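Local atomic coordinates of 6-aminohexanoate-dimer hydrolase (Bacillus anthracis, PDB entry 4GB7), a protein that probably hydrolyses the amide bond of linear 6-aminohexanoate dimers, by-products of nylon-6 manufacture, as a serine hydrolase with a beta-lactamase-like fold. Residues L83-D88 against L121-Y126; D111-V116 against N408-I413; Q183-M188 against N251-T256; Q189-Y194 against G244-Y249. One frame throughout, in Å; residues are numbered along the deposited sequence. Where two conformers were deposited one is given.

Contact 1: L83-D88 against L121-Y126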
# COMPACT_ATOMS: atom_id res chain seq x y z
N LEU A 83 -6.83 1.94 25.91
CA LEU A 83 -6.04 0.72 25.75
C LEU A 83 -6.73 -0.50 26.31
O LEU A 83 -7.36 -0.47 27.38
CB LEU A 83 -4.66 0.89 26.37
CG LEU A 83 -3.68 1.90 25.75
CD1 LEU A 83 -2.34 1.67 26.40
CD2 LEU A 83 -3.57 1.81 24.21
N GLN A 84 -6.61 -1.58 25.54
CA GLN A 84 -6.97 -2.91 25.98
C GLN A 84 -5.85 -3.86 25.59
O GLN A 84 -5.39 -3.84 24.48
CB GLN A 84 -8.24 -3.39 25.33
CG GLN A 84 -9.48 -2.65 25.72
CD GLN A 84 -10.70 -3.30 25.07
OE1 GLN A 84 -10.92 -4.51 25.21
NE2 GLN A 84 -11.46 -2.52 24.33
N ASN A 85 -5.41 -4.69 26.53
CA ASN A 85 -4.32 -5.58 26.22
C ASN A 85 -4.88 -6.81 25.51
O ASN A 85 -5.53 -7.67 26.14
CB ASN A 85 -3.57 -6.04 27.48
CG ASN A 85 -2.30 -6.77 27.13
OD1 ASN A 85 -2.17 -7.23 26.01
ND2 ASN A 85 -1.36 -6.87 28.08
N LEU A 86 -4.60 -6.89 24.21
CA LEU A 86 -5.05 -8.01 23.37
C LEU A 86 -4.00 -9.12 23.23
O LEU A 86 -4.15 -9.98 22.37
CB LEU A 86 -5.43 -7.52 21.98
CG LEU A 86 -6.57 -6.48 22.02
CD1 LEU A 86 -6.85 -5.98 20.61
CD2 LEU A 86 -7.89 -6.96 22.64
N ASP A 87 -2.96 -9.13 24.05
CA ASP A 87 -1.88 -10.06 23.82
C ASP A 87 -2.41 -11.51 23.80
O ASP A 87 -1.90 -12.34 23.03
CB ASP A 87 -0.84 -10.01 24.92
CG ASP A 87 0.05 -8.80 24.85
OD1 ASP A 87 0.09 -8.13 23.80
OD2 ASP A 87 0.70 -8.53 25.90
N ASP A 88 -3.37 -11.81 24.65
CA ASP A 88 -3.84 -13.21 24.82
C ASP A 88 -5.20 -13.40 24.18
O ASP A 88 -5.86 -14.41 24.41
CB ASP A 88 -3.87 -13.60 26.31
CG ASP A 88 -2.48 -13.62 26.94
OD1 ASP A 88 -1.59 -14.27 26.36
OD2 ASP A 88 -2.27 -13.00 28.02
N LEU A 121 -6.77 4.91 20.00
CA LEU A 121 -5.85 3.79 20.00
C LEU A 121 -6.19 2.78 21.10
O LEU A 121 -6.34 3.14 22.27
CB LEU A 121 -4.43 4.31 20.19
CG LEU A 121 -3.28 3.33 20.27
CD1 LEU A 121 -3.08 2.64 18.96
CD2 LEU A 121 -2.00 4.06 20.77
N VAL A 122 -6.32 1.50 20.71
CA VAL A 122 -6.63 0.45 21.65
C VAL A 122 -5.48 -0.46 21.93
O VAL A 122 -5.37 -0.98 23.08
CB VAL A 122 -7.88 -0.39 21.20
CG1 VAL A 122 -8.08 -1.62 22.09
CG2 VAL A 122 -9.08 0.52 21.13
N TYR A 123 -4.62 -0.70 20.94
CA TYR A 123 -3.58 -1.71 21.10
C TYR A 123 -2.52 -1.48 20.07
O TYR A 123 -2.84 -1.26 18.91
CB TYR A 123 -4.15 -3.08 20.86
CG TYR A 123 -3.26 -4.27 21.03
CD1 TYR A 123 -2.78 -4.61 22.28
CD2 TYR A 123 -2.94 -5.09 19.95
CE1 TYR A 123 -2.02 -5.76 22.44
CE2 TYR A 123 -2.16 -6.23 20.10
CZ TYR A 123 -1.71 -6.55 21.35
OH TYR A 123 -1.00 -7.71 21.50
N GLU A 124 -1.30 -1.44 20.51
CA GLU A 124 -0.15 -1.37 19.62
C GLU A 124 0.97 -2.21 20.15
O GLU A 124 1.26 -2.19 21.37
CB GLU A 124 0.35 0.04 19.34
CG GLU A 124 0.67 0.84 20.57
CD GLU A 124 1.27 2.20 20.30
OE1 GLU A 124 1.54 2.55 19.14
OE2 GLU A 124 1.47 2.95 21.29
N ARG A 125 1.61 -2.95 19.23
CA ARG A 125 2.74 -3.76 19.55
C ARG A 125 3.76 -3.65 18.46
O ARG A 125 3.40 -3.61 17.27
CB ARG A 125 2.36 -5.21 19.75
CG ARG A 125 1.47 -5.44 20.97
CD ARG A 125 2.31 -5.38 22.24
NE ARG A 125 1.47 -5.65 23.40
CZ ARG A 125 0.81 -4.77 24.15
NH1 ARG A 125 0.75 -3.46 23.87
NH2 ARG A 125 0.15 -5.22 25.23
N TYR A 126 5.03 -3.60 18.87
CA TYR A 126 6.21 -3.50 17.99
C TYR A 126 7.13 -4.66 18.31
O TYR A 126 7.31 -5.02 19.50
CB TYR A 126 6.92 -2.14 18.14
CG TYR A 126 5.98 -1.00 17.83
CD1 TYR A 126 5.81 -0.56 16.53
CD2 TYR A 126 5.13 -0.49 18.81
CE1 TYR A 126 4.87 0.41 16.25
CE2 TYR A 126 4.20 0.49 18.54
CZ TYR A 126 4.03 0.90 17.26
OH TYR A 126 3.08 1.86 16.99
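Leu83 packs on the start of 121-126, the edge strand of the five-stranded antiparallel sheet: its CD2 lies against Leu121, and its CA makes a C-H...O contact with Val122 O at 3.2 Å. The same oxygen takes the backbone N-H of Gln84, with Gln84 N 2.8 Å from Val122 O in a nearly straight bond (168°) lying in the carbonyl plane. The extended side chain of Gln84 runs alongside Val122 and points the same way, its CB 3.7 Å from Val122 CG1; both reach helix 402-417. Val122 and Tyr123 form a classic beta bulge opposite Val115. Further on, Leu86 lowers CB squarely onto the face of the Tyr123 ring, a CH-pi contact 3.7 Å from the centroid and only 4° off the normal. Leu101 of helix 101-107 touches both residues. Asp87 then closes the contact at the far rim of that ring. Its OD1 accepts from Tyr123 OH (2.6 Å) on the anti lone pair and from Arg125 NE (2.9 Å) on the syn one, the second bond being part of a salt bridge. Arg125 NH2 adds weak bonds to both carboxylate oxygens. A bend at chi2 (-76°) lays one face of the guanidinium against the rim of the tyrosine ring, with Tyr123 CE1 over its centre, and a bond from Arg125 NH1 to Glu124 O (2.9 Å) restrains the rotation of the guanidinium. One carboxylate oxygen thus joins a neutral and a charged donor, which fixes the turn of the Tyr123 hydroxyl and, with a guanidinium so near, would favour the ionised form of Asp87.

Contact 2: D111-V116 against N408-I413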
# COMPACT_ATOMS: atom_id res chain seq x y z
N ASP A 111 6.13 -6.80 12.48
CA ASP A 111 6.97 -5.74 13.09
C ASP A 111 6.15 -4.72 13.89
O ASP A 111 6.67 -4.18 14.88
CB ASP A 111 7.78 -4.98 12.02
CG ASP A 111 8.83 -5.84 11.35
OD1 ASP A 111 9.49 -6.67 12.01
OD2 ASP A 111 9.01 -5.70 10.14
N ALA A 112 4.93 -4.41 13.40
CA ALA A 112 4.03 -3.48 14.05
C ALA A 112 2.59 -3.87 13.84
O ALA A 112 2.21 -4.29 12.75
CB ALA A 112 4.24 -2.05 13.54
N PHE A 113 1.81 -3.66 14.88
CA PHE A 113 0.39 -3.98 14.85
C PHE A 113 -0.31 -2.90 15.65
O PHE A 113 -0.02 -2.71 16.81
CB PHE A 113 0.14 -5.38 15.35
CG PHE A 113 -1.25 -5.86 15.16
CD1 PHE A 113 -1.67 -6.30 13.91
CD2 PHE A 113 -2.17 -5.85 16.20
CE1 PHE A 113 -2.97 -6.75 13.73
CE2 PHE A 113 -3.44 -6.35 16.04
CZ PHE A 113 -3.86 -6.77 14.79
N VAL A 114 -1.18 -2.14 14.99
CA VAL A 114 -1.93 -1.06 15.61
C VAL A 114 -3.43 -1.23 15.36
O VAL A 114 -3.87 -1.39 14.18
CB VAL A 114 -1.47 0.29 15.05
CG1 VAL A 114 -2.33 1.44 15.58
CG2 VAL A 114 0.04 0.53 15.32
N VAL A 115 -4.21 -1.12 16.44
CA VAL A 115 -5.66 -1.20 16.40
C VAL A 115 -6.27 0.10 16.97
O VAL A 115 -6.00 0.50 18.10
CB VAL A 115 -6.23 -2.39 17.17
CG1 VAL A 115 -7.77 -2.44 17.04
CG2 VAL A 115 -5.55 -3.69 16.77
N VAL A 116 -7.07 0.75 16.16
CA VAL A 116 -7.78 1.98 16.49
C VAL A 116 -9.29 1.66 16.42
O VAL A 116 -9.73 0.94 15.51
CB VAL A 116 -7.45 3.10 15.53
CG1 VAL A 116 -8.17 4.41 15.94
CG2 VAL A 116 -5.96 3.37 15.51
N ASN A 408 -9.72 -13.08 9.01
CA ASN A 408 -10.73 -13.52 9.94
C ASN A 408 -10.46 -12.96 11.35
O ASN A 408 -11.41 -12.59 12.05
CB ASN A 408 -10.78 -15.04 9.98
CG ASN A 408 -11.63 -15.60 8.83
OD1 ASN A 408 -12.87 -15.48 8.89
ND2 ASN A 408 -10.96 -16.16 7.78
N MSE A 409 -9.21 -12.89 11.76
CA MSE A 409 -8.82 -12.32 13.07
C MSE A 409 -9.27 -10.86 13.18
O MSE A 409 -9.73 -10.40 14.24
CB MSE A 409 -7.31 -12.40 13.19
CG MSE A 409 -6.67 -11.82 14.42
SE MSE A 409 -4.77 -12.02 14.09
CE MSE A 409 -4.46 -10.32 13.25
N TYR A 410 -9.20 -10.12 12.07
CA TYR A 410 -9.62 -8.71 12.14
C TYR A 410 -11.13 -8.58 12.44
O TYR A 410 -11.57 -7.68 13.15
CB TYR A 410 -9.31 -8.00 10.85
CG TYR A 410 -7.86 -7.93 10.45
CD1 TYR A 410 -6.82 -8.10 11.34
CD2 TYR A 410 -7.53 -7.73 9.15
CE1 TYR A 410 -5.50 -8.05 10.91
CE2 TYR A 410 -6.24 -7.67 8.72
CZ TYR A 410 -5.20 -7.86 9.61
OH TYR A 410 -3.89 -7.79 9.13
N ILE A 411 -11.92 -9.49 11.89
CA ILE A 411 -13.35 -9.57 12.19
C ILE A 411 -13.58 -9.93 13.66
O ILE A 411 -14.37 -9.27 14.36
CB ILE A 411 -14.08 -10.55 11.25
CG1 ILE A 411 -13.95 -10.13 9.77
CG2 ILE A 411 -15.56 -10.61 11.68
CD1 ILE A 411 -14.47 -11.12 8.75
N ASP A 412 -12.89 -10.95 14.16
CA ASP A 412 -13.02 -11.29 15.54
C ASP A 412 -12.59 -10.20 16.51
O ASP A 412 -13.26 -9.99 17.54
CB ASP A 412 -12.26 -12.57 15.85
CG ASP A 412 -12.91 -13.81 15.22
OD1 ASP A 412 -14.13 -13.81 14.87
OD2 ASP A 412 -12.18 -14.82 15.12
N ILE A 413 -11.50 -9.50 16.19
CA ILE A 413 -11.11 -8.36 17.01
C ILE A 413 -12.21 -7.29 17.03
O ILE A 413 -12.57 -6.79 18.08
CB ILE A 413 -9.74 -7.75 16.59
CG1 ILE A 413 -8.62 -8.74 16.84
CG2 ILE A 413 -9.53 -6.39 17.32
CD1 ILE A 413 -7.31 -8.38 16.16
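The strand bearing Phe113 and Val115 and helix 408-413 run in roughly the same direction, their axes 39° apart and 11.5 Å distant at closest approach, so that side chains alone span the gap. Phe113 holds CG anti to its own N (chi1 -171°), which sends the ring out from the sheet toward the helix. There its far rim enters a group of three helix residues. Tyr410 CE1 and Ile413 CD1 both come to the ring edge, near its plane, each 4.0 Å away, from Phe113 CE1 and CZ respectively. Selenomethionine Met409 extends from the helix to meet Phe113 head on, and a bend at its last torsion puts CE 3.9 Å from Phe113 CE1. Two residues along the strand, Val115 CG1 touches Ile413 CG2 at 4.3 Å, a looser contact. The Tyr410 hydroxyl is hydrogen-bonded to His391 ND1, and the His391 ring meets Phe113 edge-to-face. As in beta-lactamase-type folds, the C-terminal helix 402-417 covers one side of the antiparallel sheet, with Ile389 of strand 387-393 and Tyr123 of strand 120-126 flanking Phe113, while Val114 and Val116 turn to helix 307-318 on the other side.

Contact 3: Q183-M188 against N251-T256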
# COMPACT_ATOMS: atom_id res chain seq x y z
N GLN A 183 -9.43 5.93 -15.19
CA GLN A 183 -10.30 5.05 -14.44
C GLN A 183 -9.89 3.58 -14.56
O GLN A 183 -9.86 2.87 -13.55
CB GLN A 183 -11.79 5.28 -14.78
CG GLN A 183 -12.72 4.59 -13.78
CD GLN A 183 -12.55 5.11 -12.36
OE1 GLN A 183 -12.68 6.30 -12.10
NE2 GLN A 183 -12.28 4.21 -11.42
N GLN A 184 -9.56 3.14 -15.77
CA GLN A 184 -9.01 1.77 -15.99
C GLN A 184 -7.76 1.50 -15.18
O GLN A 184 -7.60 0.40 -14.59
CB GLN A 184 -8.83 1.49 -17.49
CG GLN A 184 -10.19 1.33 -18.15
CD GLN A 184 -10.14 1.44 -19.69
OE1 GLN A 184 -9.10 1.86 -20.30
NE2 GLN A 184 -11.25 1.12 -20.34
N LEU A 185 -6.88 2.49 -15.13
CA LEU A 185 -5.66 2.40 -14.32
C LEU A 185 -6.00 2.30 -12.83
O LEU A 185 -5.48 1.40 -12.08
CB LEU A 185 -4.72 3.57 -14.61
CG LEU A 185 -4.12 3.66 -16.00
CD1 LEU A 185 -3.60 5.06 -16.31
CD2 LEU A 185 -3.00 2.67 -16.25
N MSE A 186 -6.85 3.22 -12.38
CA MSE A 186 -7.37 3.23 -10.99
C MSE A 186 -7.96 1.87 -10.56
O MSE A 186 -7.77 1.43 -9.40
CB MSE A 186 -8.42 4.33 -10.82
CG MSE A 186 -7.88 5.75 -10.80
SE MSE A 186 -7.00 6.09 -9.11
CE MSE A 186 -8.56 6.76 -8.23
N ASP A 187 -8.63 1.20 -11.49
CA ASP A 187 -9.28 -0.08 -11.21
C ASP A 187 -8.44 -1.32 -11.55
O ASP A 187 -8.97 -2.44 -11.50
CB ASP A 187 -10.65 -0.14 -11.91
CG ASP A 187 -11.68 0.81 -11.29
OD1 ASP A 187 -11.54 1.11 -10.09
OD2 ASP A 187 -12.56 1.30 -12.02
N MSE A 188 -7.18 -1.12 -11.94
CA MSE A 188 -6.30 -2.24 -12.25
C MSE A 188 -6.91 -3.11 -13.37
O MSE A 188 -6.95 -4.30 -13.30
CB MSE A 188 -6.00 -3.05 -10.98
CG MSE A 188 -5.03 -2.34 -10.11
SE MSE A 188 -3.33 -1.94 -10.77
CE MSE A 188 -2.46 -1.65 -9.07
N ASN A 251 1.71 -2.96 -10.85
CA ASN A 251 2.41 -1.76 -10.33
C ASN A 251 2.45 -0.63 -11.35
O ASN A 251 2.37 0.53 -11.00
CB ASN A 251 3.85 -2.10 -10.00
CG ASN A 251 4.00 -3.03 -8.81
OD1 ASN A 251 3.19 -3.03 -7.89
ND2 ASN A 251 5.04 -3.83 -8.85
N GLY A 252 2.66 -0.98 -12.61
CA GLY A 252 2.76 -0.02 -13.67
C GLY A 252 1.58 0.89 -13.80
O GLY A 252 1.74 2.07 -14.24
N SER A 253 0.39 0.40 -13.47
CA SER A 253 -0.80 1.24 -13.54
C SER A 253 -0.70 2.40 -12.55
O SER A 253 -0.93 3.56 -12.89
CB SER A 253 -2.09 0.43 -13.30
OG SER A 253 -2.28 -0.54 -14.33
N THR A 254 -0.32 2.10 -11.31
CA THR A 254 -0.12 3.15 -10.31
C THR A 254 1.03 4.09 -10.70
O THR A 254 0.94 5.31 -10.51
CB THR A 254 0.19 2.51 -8.95
OG1 THR A 254 -0.70 1.42 -8.76
CG2 THR A 254 0.03 3.54 -7.80
N GLU A 255 2.10 3.54 -11.27
CA GLU A 255 3.26 4.36 -11.68
C GLU A 255 2.83 5.33 -12.76
O GLU A 255 3.30 6.48 -12.77
CB GLU A 255 4.43 3.52 -12.14
CG GLU A 255 5.04 2.60 -11.08
CD GLU A 255 5.60 3.28 -9.85
OE1 GLU A 255 5.78 4.53 -9.83
OE2 GLU A 255 5.85 2.53 -8.86
N THR A 256 1.94 4.89 -13.65
CA THR A 256 1.43 5.79 -14.71
C THR A 256 0.63 6.95 -14.10
O THR A 256 0.78 8.13 -14.45
CB THR A 256 0.63 5.02 -15.74
OG1 THR A 256 1.46 4.00 -16.36
CG2 THR A 256 0.09 5.96 -16.86
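Leu185 and Ser253 bring two helix ends together at a Schellman motif: helix 182-186 terminates with Met188, at positive phi, as its C-prime residue, Met188 N bonding to Leu185 O and Gln189 N to Gln184 O. The tight side is here, where the small Ser253 lets the backbones approach to 5.1 Å between Leu185 CA and Ser253 CA. Ser253 CB lies 3.7 Å from Leu185 O, and Leu185 straddles the start of helix 251-265 with its two methyls, CD2 against Ser253 OG and CD1 3.8 Å from Thr256 CG2. Phe177 of helix 176-179 touches all three of these residues. Selenomethionine Met188 closes the other flank. A bend at chi2 (-61°) carries its selenium alongside the serine, with SE 3.7 Å from Ser253 CB, and its methyl CE ends 3.6 Å from Thr254 OG1, a hydroxyl hydrogen-bonded to Gln358. Met188 and Thr254 also touch Lys143, to which Asn251 OD1 is hydrogen-bonded, consistent with Asn251 being the asparagine of the YxN motif of this serine-hydrolase family. The outer side is looser: the partly exposed Gln183 and Gln184 make no contact with 251-256. The end of the Gln184 side chain runs off from helix 251-265, and Gln183 NE2 instead binds Asp187 OD2 at 3.0 Å, from above the carboxylate plane. Within the second helix, Gly252 O accepts twice, from Thr256 N and from Thr256 OG1, both at 2.9 Å and from opposite faces of the carbonyl plane.

Contact 4: Q189-Y194 against G244-Y249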
# COMPACT_ATOMS: atom_id res chain seq x y z
N GLN A 189 -7.38 -2.47 -14.42
CA GLN A 189 -7.93 -3.17 -15.55
C GLN A 189 -7.06 -3.03 -16.84
O GLN A 189 -7.56 -3.15 -17.98
CB GLN A 189 -9.35 -2.71 -15.79
CG GLN A 189 -10.34 -3.14 -14.72
CD GLN A 189 -11.67 -2.48 -14.87
OE1 GLN A 189 -11.82 -1.53 -15.65
NE2 GLN A 189 -12.66 -2.97 -14.15
N VAL A 190 -5.77 -2.83 -16.64
CA VAL A 190 -4.79 -2.74 -17.71
C VAL A 190 -3.88 -3.96 -17.66
O VAL A 190 -3.16 -4.22 -16.65
CB VAL A 190 -3.98 -1.42 -17.58
CG1 VAL A 190 -3.07 -1.26 -18.77
CG2 VAL A 190 -4.94 -0.20 -17.41
N SER A 191 -3.95 -4.74 -18.75
CA SER A 191 -3.30 -6.06 -18.80
C SER A 191 -2.00 -5.92 -19.58
O SER A 191 -2.00 -5.69 -20.82
CB SER A 191 -4.24 -7.08 -19.46
OG SER A 191 -5.37 -7.40 -18.66
N VAL A 192 -0.90 -6.08 -18.87
CA VAL A 192 0.40 -5.80 -19.41
C VAL A 192 1.42 -6.80 -18.88
O VAL A 192 1.37 -7.22 -17.71
CB VAL A 192 0.84 -4.37 -18.98
CG1 VAL A 192 2.34 -4.21 -18.91
CG2 VAL A 192 0.20 -3.30 -19.88
N GLU A 193 2.35 -7.16 -19.76
CA GLU A 193 3.51 -7.98 -19.39
C GLU A 193 4.78 -7.19 -19.77
O GLU A 193 4.76 -6.35 -20.71
CB GLU A 193 3.46 -9.37 -20.08
CG GLU A 193 3.64 -9.33 -21.61
CD GLU A 193 3.68 -10.70 -22.33
OE1 GLU A 193 3.66 -10.71 -23.56
OE2 GLU A 193 3.72 -11.73 -21.65
N TYR A 194 5.87 -7.49 -19.08
CA TYR A 194 7.15 -6.89 -19.32
C TYR A 194 8.12 -8.02 -19.61
O TYR A 194 7.91 -9.17 -19.15
CB TYR A 194 7.67 -6.15 -18.07
CG TYR A 194 6.69 -5.16 -17.43
CD1 TYR A 194 6.57 -3.86 -17.90
CD2 TYR A 194 5.89 -5.52 -16.39
CE1 TYR A 194 5.70 -2.97 -17.31
CE2 TYR A 194 5.02 -4.65 -15.79
CZ TYR A 194 4.91 -3.36 -16.28
OH TYR A 194 4.06 -2.45 -15.70
N GLY A 244 -9.66 -2.33 -19.62
CA GLY A 244 -11.03 -2.37 -19.16
C GLY A 244 -11.64 -3.75 -19.18
O GLY A 244 -12.71 -3.97 -18.57
N SER A 245 -10.99 -4.73 -19.82
CA SER A 245 -11.64 -6.01 -20.09
C SER A 245 -11.64 -6.99 -18.94
O SER A 245 -12.55 -7.83 -18.83
CB SER A 245 -11.04 -6.66 -21.34
OG SER A 245 -9.73 -7.13 -21.12
N VAL A 246 -10.63 -6.88 -18.07
CA VAL A 246 -10.48 -7.78 -16.92
C VAL A 246 -9.56 -7.13 -15.88
O VAL A 246 -8.74 -6.29 -16.23
CB VAL A 246 -9.89 -9.15 -17.33
CG1 VAL A 246 -8.45 -9.00 -17.84
CG2 VAL A 246 -9.99 -10.16 -16.19
N PHE A 247 -9.68 -7.55 -14.64
CA PHE A 247 -8.76 -7.16 -13.59
C PHE A 247 -7.39 -7.81 -13.83
O PHE A 247 -7.31 -9.03 -14.04
CB PHE A 247 -9.31 -7.55 -12.22
CG PHE A 247 -8.38 -7.30 -11.07
CD1 PHE A 247 -8.30 -6.05 -10.52
CD2 PHE A 247 -7.62 -8.32 -10.51
CE1 PHE A 247 -7.49 -5.79 -9.43
CE2 PHE A 247 -6.78 -8.06 -9.42
CZ PHE A 247 -6.73 -6.80 -8.87
N SER A 248 -6.33 -7.00 -13.75
CA SER A 248 -4.96 -7.49 -13.81
C SER A 248 -4.13 -6.57 -12.94
O SER A 248 -3.86 -5.42 -13.32
CB SER A 248 -4.42 -7.47 -15.25
OG SER A 248 -3.11 -8.01 -15.29
N TYR A 249 -3.74 -7.05 -11.76
CA TYR A 249 -2.98 -6.22 -10.83
C TYR A 249 -1.61 -5.90 -11.41
O TYR A 249 -0.86 -6.80 -11.77
CB TYR A 249 -2.84 -6.96 -9.53
CG TYR A 249 -2.33 -6.16 -8.37
CD1 TYR A 249 -3.17 -5.34 -7.62
CD2 TYR A 249 -1.03 -6.27 -7.97
CE1 TYR A 249 -2.72 -4.65 -6.51
CE2 TYR A 249 -0.55 -5.57 -6.87
CZ TYR A 249 -1.39 -4.77 -6.14
OH TYR A 249 -0.88 -4.13 -5.06
O HOH W 1 -14.39 -1.92 -17.79
O HOH W 2 -3.72 -2.81 -14.24
O HOH W 3 -1.27 -6.15 -15.99
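Gln189 and Gly244 are joined by the one direct hydrogen bond between the segments: Gly244 N donates to Gln189 O at 2.8 Å, almost straight (167°) and tilted from the carbonyl plane. Two residues on, a C-H...O contact links Gln189 CA to Val246 O at 3.3 Å. Van der Waals contacts come next. The extended Gln189 side chain lies over the glycine, its CB 3.8 Å from Gly244 CA. Ser191 OG sits between Ser248 CB (3.5 Å) and Val246 CG1 (3.6 Å); Val246 presents that methyl by holding it between its own N and carbonyl carbon (chi1 65°). The segments belong to a small two-stranded antiparallel ribbon and its continuation: strand 191-193 pairs with strand 238-241, after which the loop 244-249 crosses back toward helix 251-265, delivering Tyr249. The Tyr249 hydroxyl is hydrogen-bonded to Ser140 OG and weakly to Lys143 NZ, consistent with an SxxK serine hydrolase whose YxN motif begins here. Three waters add further polar links. One water accepts from Val190 N and donates to Ser248 O. Another accepts from Val192 N, donates to Val190 O and is hydrogen-bonded to Ser248 OG at 2.7 Å, a position reached because Ser248 keeps OG anti to its N. A third donates to Gly244 O and, weakly, to Gln189 OE1.

How the contacts relate
The four contacts form two pairs on opposite sides of the chain's centre. Contacts 1 and 2, with centres 9 Å apart, share the five-stranded sheet: strands 121-126 and 111-116 are neighbours, joined at the bulge by Val122 N to Val115 O and Val115 N to Tyr123 O. Contacts 3 and 4 are likewise 9 Å apart at their centres, linked by Ser248 N to Met188 O, and contact 4 is nested in the loop that contact 3 closes. They adjoin the probable active site, to which Tyr249 and Asn251 belong along with Ser140 and Lys143. Contact 2 stays clear of contact 4 by about 15 Å between nearest atoms; contact 1 is about 23 Å from it.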